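Glutamate--tRNA ligase, cytoplasmic (Saccharomyces cerevisiae, PDB 2HRA) attaches glutamate to tRNA(Glu) in a two-step, ATP-dependent reaction and, through this N-terminal GST-like domain, joins the cofactor Arc1p in a synthetase complex. Local coordinates at residues Asp72-Ile77 against Ala138-Trp143. Residues are numbered along the deposited sequence; the frame is centred on the assembly and turned at random.
Sequences DVFNKI and ADVACW
The phenyl ring of Phe74 meets Val140 at its edge: the methyl CG1 lies near the ring plane, 3.8 Å from CE1. Ala141 approaches the same far end of the ring obliquely, its CB 3.7 Å from Phe74 CE2 and almost as close to CZ. Helix 137-148 thus offers two neighbouring residues to one ring. With CG anti to the backbone N (chi1 -174°), Phe74 extends its ring from helix 73-80 across to helix 137-148, and a long flat side chain suits the place, because the backbones stay well apart, 7.9 Å between the CA atoms of Phe74 and Ala141. Alanine suits the facing position, since its single methyl lets the ring end come near the backbone, with CZ 3.9 Å from Ala141 N; Val140 adds a branched side chain whose CG1 reaches the ring. All three residues are buried, and no hydrogen bond joins the two segments, so the contact rests on apolar packing. A serine in place of Phe74 would probably leave Val140 CG1 and Ala141 CB without their aromatic partner and open a gap between the helices. At the start of helix 73-80, Asn75 ND2 donates to Asp72 OD1 (2.7 Å) on the syn side of the carboxylate, 22° out of its plane, a polar link suited to the more exposed flank. The contact lies near the centre of the chain and joins the two halves of the GST fold, helix 73-80 following the small N-terminal sheet and helix 137-148 belonging to the helical C-terminal domain. Helix 90-104 also packs here, Val97 and Gln101 touching Phe74 and Ala100 touching Ala141, while helix 34-46 brings Ala35 to Phe74 and Ile42 to Val140.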
# COMPACT_ATOMS: atom_id res chain seq x y z
N ASP A 72 9.48 -7.11 7.08
CA ASP A 72 8.06 -7.35 7.33
C ASP A 72 7.40 -6.09 7.88
O ASP A 72 6.64 -6.16 8.84
CB ASP A 72 7.91 -8.53 8.30
CG ASP A 72 6.58 -9.29 8.18
OD1 ASP A 72 5.88 -9.20 7.13
OD2 ASP A 72 6.24 -10.00 9.17
N VAL A 73 7.69 -4.94 7.25
CA VAL A 73 7.25 -3.64 7.78
C VAL A 73 5.71 -3.48 7.79
O VAL A 73 5.12 -3.07 8.80
CB VAL A 73 7.89 -2.45 6.99
CG1 VAL A 73 7.26 -1.13 7.43
CG2 VAL A 73 9.43 -2.42 7.18
N PHE A 74 5.05 -3.81 6.67
CA PHE A 74 3.60 -3.74 6.58
C PHE A 74 2.97 -4.46 7.76
O PHE A 74 2.17 -3.88 8.51
CB PHE A 74 3.07 -4.35 5.29
CG PHE A 74 1.58 -4.17 5.11
CD1 PHE A 74 1.06 -2.92 4.81
CD2 PHE A 74 0.72 -5.24 5.25
CE1 PHE A 74 -0.32 -2.75 4.65
CE2 PHE A 74 -0.65 -5.07 5.07
CZ PHE A 74 -1.17 -3.82 4.77
N ASN A 75 3.33 -5.73 7.92
CA ASN A 75 2.72 -6.53 8.97
C ASN A 75 3.02 -6.02 10.37
O ASN A 75 2.22 -6.22 11.30
CB ASN A 75 3.17 -7.97 8.85
CG ASN A 75 2.45 -8.72 7.75
OD1 ASN A 75 1.23 -8.59 7.57
ND2 ASN A 75 3.20 -9.52 7.00
N LYS A 76 4.18 -5.39 10.53
CA LYS A 76 4.52 -4.80 11.79
C LYS A 76 3.61 -3.60 12.08
O LYS A 76 3.21 -3.41 13.21
CB LYS A 76 6.01 -4.43 11.84
CG LYS A 76 6.91 -5.66 11.89
CD LYS A 76 8.37 -5.31 12.09
CE LYS A 76 9.15 -6.46 12.72
NZ LYS A 76 9.43 -7.58 11.78
N ILE A 77 3.24 -2.81 11.07
CA ILE A 77 2.34 -1.67 11.32
C ILE A 77 0.97 -2.20 11.78
O ILE A 77 0.35 -1.74 12.76
CB ILE A 77 2.17 -0.83 10.05
CG1 ILE A 77 3.52 -0.25 9.61
CG2 ILE A 77 1.12 0.29 10.27
CD1 ILE A 77 3.49 0.28 8.18
N ALA A 138 -6.08 -6.32 3.83
CA ALA A 138 -5.92 -7.02 2.56
C ALA A 138 -5.99 -6.01 1.38
O ALA A 138 -5.19 -6.06 0.44
CB ALA A 138 -7.01 -8.12 2.43
N ASP A 139 -6.98 -5.12 1.43
CA ASP A 139 -7.18 -4.13 0.40
C ASP A 139 -6.00 -3.16 0.36
O ASP A 139 -5.56 -2.74 -0.70
CB ASP A 139 -8.49 -3.35 0.65
CG ASP A 139 -9.70 -4.25 0.62
OD1 ASP A 139 -10.20 -4.60 1.72
OD2 ASP A 139 -10.13 -4.63 -0.49
N VAL A 140 -5.47 -2.80 1.53
CA VAL A 140 -4.40 -1.80 1.61
C VAL A 140 -3.15 -2.34 0.96
O VAL A 140 -2.49 -1.67 0.17
CB VAL A 140 -4.15 -1.39 3.09
CG1 VAL A 140 -2.97 -0.49 3.22
CG2 VAL A 140 -5.41 -0.73 3.67
N ALA A 141 -2.84 -3.58 1.27
CA ALA A 141 -1.66 -4.21 0.73
C ALA A 141 -1.78 -4.40 -0.77
O ALA A 141 -0.81 -4.14 -1.50
CB ALA A 141 -1.40 -5.55 1.44
N CYS A 142 -2.95 -4.85 -1.26
CA CYS A 142 -3.10 -5.09 -2.70
C CYS A 142 -3.17 -3.79 -3.47
O CYS A 142 -2.61 -3.70 -4.57
CB CYS A 142 -4.29 -6.00 -3.00
SG CYS A 142 -4.10 -7.70 -2.39
N TRP A 143 -3.79 -2.77 -2.90
CA TRP A 143 -3.87 -1.49 -3.58
C TRP A 143 -2.49 -0.84 -3.70
O TRP A 143 -2.10 -0.39 -4.79
CB TRP A 143 -4.81 -0.52 -2.90
CG TRP A 143 -5.23 0.61 -3.81
CD1 TRP A 143 -6.35 0.65 -4.55
CD2 TRP A 143 -4.56 1.88 -4.05
NE1 TRP A 143 -6.43 1.83 -5.24
CE2 TRP A 143 -5.33 2.60 -4.96
CE3 TRP A 143 -3.35 2.44 -3.59
CZ2 TRP A 143 -4.96 3.87 -5.43
CZ3 TRP A 143 -2.99 3.69 -4.04
CH2 TRP A 143 -3.80 4.40 -4.94